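Local coordinates for probable fimbrial chaperone YadV (Escherichia coli K-12, PDB 5GHU), which probably acts as a periplasmic chaperone for fimbrial subunits in the chaperone-usher pathway and could contribute to adhesion to surfaces, at residues A[50-55]-A[72-77]. Residues are numbered along the deposited sequence; the frame is centred on the assembly and turned at random.
Sequences TVPFTA and LMYTAS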
ATOM      1  N   THR A  50       7.079  10.926 -16.121  1.00 78.50           N
ATOM      2  CA  THR A  50       7.147   9.794 -15.203  1.00 77.05           C
ATOM      3  C   THR A  50       6.055   9.860 -14.125  1.00 70.23           C
ATOM      4  O   THR A  50       4.977   9.288 -14.305  1.00 70.27           O
ATOM      5  CB  THR A  50       8.526   9.701 -14.534  1.00 78.90           C
ATOM      6  OG1 THR A  50       8.928  11.002 -14.091  1.00 82.08           O
ATOM      7  CG2 THR A  50       9.553   9.170 -15.520  1.00 79.06           C
ATOM      8  N   VAL A  51       6.314  10.522 -12.999  1.00 63.85           N
ATOM      9  CA  VAL A  51       5.246  10.660 -12.000  1.00 49.82           C
ATOM     10  C   VAL A  51       4.811  12.106 -11.889  1.00 42.86           C
ATOM     11  O   VAL A  51       5.635  12.996 -11.740  1.00 41.26           O
ATOM     12  CB  VAL A  51       5.650  10.130 -10.606  1.00 57.75           C
ATOM     13  CG1 VAL A  51       6.027   8.669 -10.695  1.00 59.91           C
ATOM     14  CG2 VAL A  51       6.778  10.943 -10.023  1.00 64.09           C
ATOM     15  N   PRO A  52       3.495  12.349 -11.974  1.00 39.60           N
ATOM     16  CA  PRO A  52       3.006  13.729 -12.028  1.00 37.21           C
ATOM     17  C   PRO A  52       2.850  14.319 -10.625  1.00 35.44           C
ATOM     18  O   PRO A  52       1.792  14.823 -10.289  1.00 37.82           O
ATOM     19  CB  PRO A  52       1.638  13.596 -12.714  1.00 38.51           C
ATOM     20  CG  PRO A  52       1.150  12.175 -12.309  1.00 32.76           C
ATOM     21  CD  PRO A  52       2.443  11.348 -12.254  1.00 42.57           C
ATOM     22  N   PHE A  53       3.892  14.225  -9.810  1.00 35.26           N
ATOM     23  CA  PHE A  53       3.861  14.793  -8.460  1.00 32.62           C
ATOM     24  C   PHE A  53       5.185  15.498  -8.168  1.00 34.52           C
ATOM     25  O   PHE A  53       6.208  15.176  -8.756  1.00 42.60           O
ATOM     26  CB  PHE A  53       3.642  13.726  -7.399  1.00 34.20           C
ATOM     27  CG  PHE A  53       2.299  13.042  -7.465  1.00 31.66           C
ATOM     28  CD1 PHE A  53       2.130  11.933  -8.275  1.00 31.24           C
ATOM     29  CD2 PHE A  53       1.208  13.526  -6.730  1.00 30.77           C
ATOM     30  CE1 PHE A  53       0.894  11.288  -8.362  1.00 32.24           C
ATOM     31  CE2 PHE A  53      -0.033  12.882  -6.804  1.00 27.19           C
ATOM     32  CZ  PHE A  53      -0.173  11.757  -7.614  1.00 27.57           C
ATOM     33  N   THR A  54       5.159  16.452  -7.256  1.00 37.10           N
ATOM     34  CA  THR A  54       6.382  16.959  -6.637  1.00 35.82           C
ATOM     35  C   THR A  54       6.300  16.677  -5.123  1.00 36.11           C
ATOM     36  O   THR A  54       5.207  16.496  -4.579  1.00 34.63           O
ATOM     37  CB  THR A  54       6.579  18.457  -6.886  1.00 38.88           C
ATOM     38  OG1 THR A  54       5.446  19.186  -6.424  1.00 39.78           O
ATOM     39  CG2 THR A  54       6.755  18.739  -8.369  1.00 39.10           C
ATOM     40  N   ALA A  55       7.460  16.590  -4.480  1.00 35.05           N
ATOM     41  CA  ALA A  55       7.551  16.425  -3.022  1.00 29.21           C
ATOM     42  C   ALA A  55       8.517  17.467  -2.552  1.00 33.97           C
ATOM     43  O   ALA A  55       9.692  17.465  -2.978  1.00 38.06           O
ATOM     44  CB  ALA A  55       8.035  15.028  -2.664  1.00 30.99           C
ATOM     45  N   LEU A  72       3.184  17.111  -0.766  1.00 27.64           N
ATOM     46  CA  LEU A  72       3.095  16.325  -1.995  1.00 25.85           C
ATOM     47  C   LEU A  72       2.080  16.998  -2.883  1.00 32.65           C
ATOM     48  O   LEU A  72       0.987  17.343  -2.432  1.00 32.95           O
ATOM     49  CB  LEU A  72       2.683  14.888  -1.713  1.00 26.99           C
ATOM     50  CG  LEU A  72       3.537  14.180  -0.677  1.00 27.18           C
ATOM     51  CD1 LEU A  72       2.877  12.793  -0.382  1.00 29.30           C
ATOM     52  CD2 LEU A  72       5.015  14.061  -1.134  1.00 26.36           C
ATOM     53  N   MET A  73       2.432  17.204  -4.142  1.00 31.33           N
ATOM     54  CA  MET A  73       1.580  18.004  -5.006  1.00 30.56           C
ATOM     55  C   MET A  73       1.423  17.380  -6.396  1.00 31.63           C
ATOM     56  O   MET A  73       2.412  17.118  -7.070  1.00 35.05           O
ATOM     57  CB  MET A  73       2.138  19.409  -5.128  1.00 38.33           C
ATOM     58  CG  MET A  73       1.203  20.285  -5.859  1.00 38.55           C
ATOM     59  SD  MET A  73       1.717  22.013  -5.882  1.00 49.85           S
ATOM     60  CE  MET A  73       1.846  22.453  -4.166  1.00 32.37           C
ATOM     61  N   TYR A  74       0.186  17.126  -6.818  1.00 33.14           N
ATOM     62  CA  TYR A  74      -0.096  16.606  -8.164  1.00 37.60           C
ATOM     63  C   TYR A  74       0.118  17.707  -9.205  1.00 35.14           C
ATOM     64  O   TYR A  74      -0.300  18.832  -9.018  1.00 40.67           O
ATOM     65  CB  TYR A  74      -1.526  16.056  -8.234  1.00 38.33           C
ATOM     66  CG  TYR A  74      -2.004  15.543  -9.590  1.00 38.09           C
ATOM     67  CD1 TYR A  74      -1.442  14.415 -10.172  1.00 36.06           C
ATOM     68  CD2 TYR A  74      -3.060  16.171 -10.257  1.00 47.30           C
ATOM     69  CE1 TYR A  74      -1.892  13.941 -11.418  1.00 34.78           C
ATOM     70  CE2 TYR A  74      -3.524  15.707 -11.494  1.00 45.40           C
ATOM     71  CZ  TYR A  74      -2.949  14.582 -12.063  1.00 47.04           C
ATOM     72  OH  TYR A  74      -3.412  14.123 -13.289  1.00 50.43           O
ATOM     73  N   THR A  75       0.775  17.361 -10.293  1.00 36.06           N
ATOM     74  CA  THR A  75       1.149  18.365 -11.283  1.00 38.66           C
ATOM     75  C   THR A  75       0.360  18.176 -12.567  1.00 44.54           C
ATOM     76  O   THR A  75       0.354  19.054 -13.419  1.00 52.84           O
ATOM     77  CB  THR A  75       2.640  18.298 -11.606  1.00 42.32           C
ATOM     78  OG1 THR A  75       2.927  17.046 -12.247  1.00 39.97           O
ATOM     79  CG2 THR A  75       3.486  18.459 -10.345  1.00 42.83           C
ATOM     80  N   ALA A  76      -0.286  17.028 -12.719  1.00 43.95           N
ATOM     81  CA  ALA A  76      -1.008  16.704 -13.956  1.00 50.48           C
ATOM     82  C   ALA A  76      -0.117  16.842 -15.183  1.00 58.26           C
ATOM     83  O   ALA A  76      -0.599  17.154 -16.274  1.00 58.37           O
ATOM     84  CB  ALA A  76      -2.231  17.585 -14.111  1.00 55.63           C
ATOM     85  N   SER A  77       1.179  16.615 -15.014  1.00 51.32           N
ATOM     86  CA  SER A  77       2.069  16.628 -16.168  1.00 55.45           C
ATOM     87  C   SER A  77       1.690  15.464 -17.079  1.00 58.05           C
ATOM     88  O   SER A  77       1.837  15.525 -18.306  1.00 55.69           O
ATOM     89  CB  SER A  77       3.533  16.543 -15.730  1.00 48.67           C
ATOM     90  OG  SER A  77       3.748  15.456 -14.850  1.00 53.59           O
TER
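Thr54 and Met73 clasp each other through both backbone amides, a hydrogen-bonded antiparallel pair near the open end of a beta hairpin in the immunoglobulin-like PapD N-terminal domain. Thr54 N reaches Met73 O at 2.8 Å, in the plane of that carbonyl, and Met73 N returns the bond to Thr54 O. Beyond the regular pairing, Thr75 N still holds Pro52 O at 2.7 Å, although the amide stands 45° above the carbonyl plane. On the inner face, the Phe53 and Tyr74 rings meet obliquely, their planes at 58°. Tyr74 CD1 sits over one face of the phenylalanine, offset toward its rim. With CG of Tyr74 anti to the backbone N (chi1 177°), the phenol ring runs past the strand end, and its CE1 touches Pro52 CG at 3.6 Å. Ala55 CB and Leu72 CD2 carry the same apolar face further along the hairpin. On the other face, Thr54 and Met73 side chains lie alongside each other, and Thr54 CG2 meets Thr75 CG2. Tyr12 and Phe88 pack edge-to-face with Phe53, tying the hairpin into the domain interior, while Tyr74 OH is anchored by Leu80 N. Pro52 centres an inverse gamma turn leading into the strand; against its CB rests Ser77 OG at 3.5 Å, the same hydroxyl that shares a hydrogen bond with Thr75 OG1.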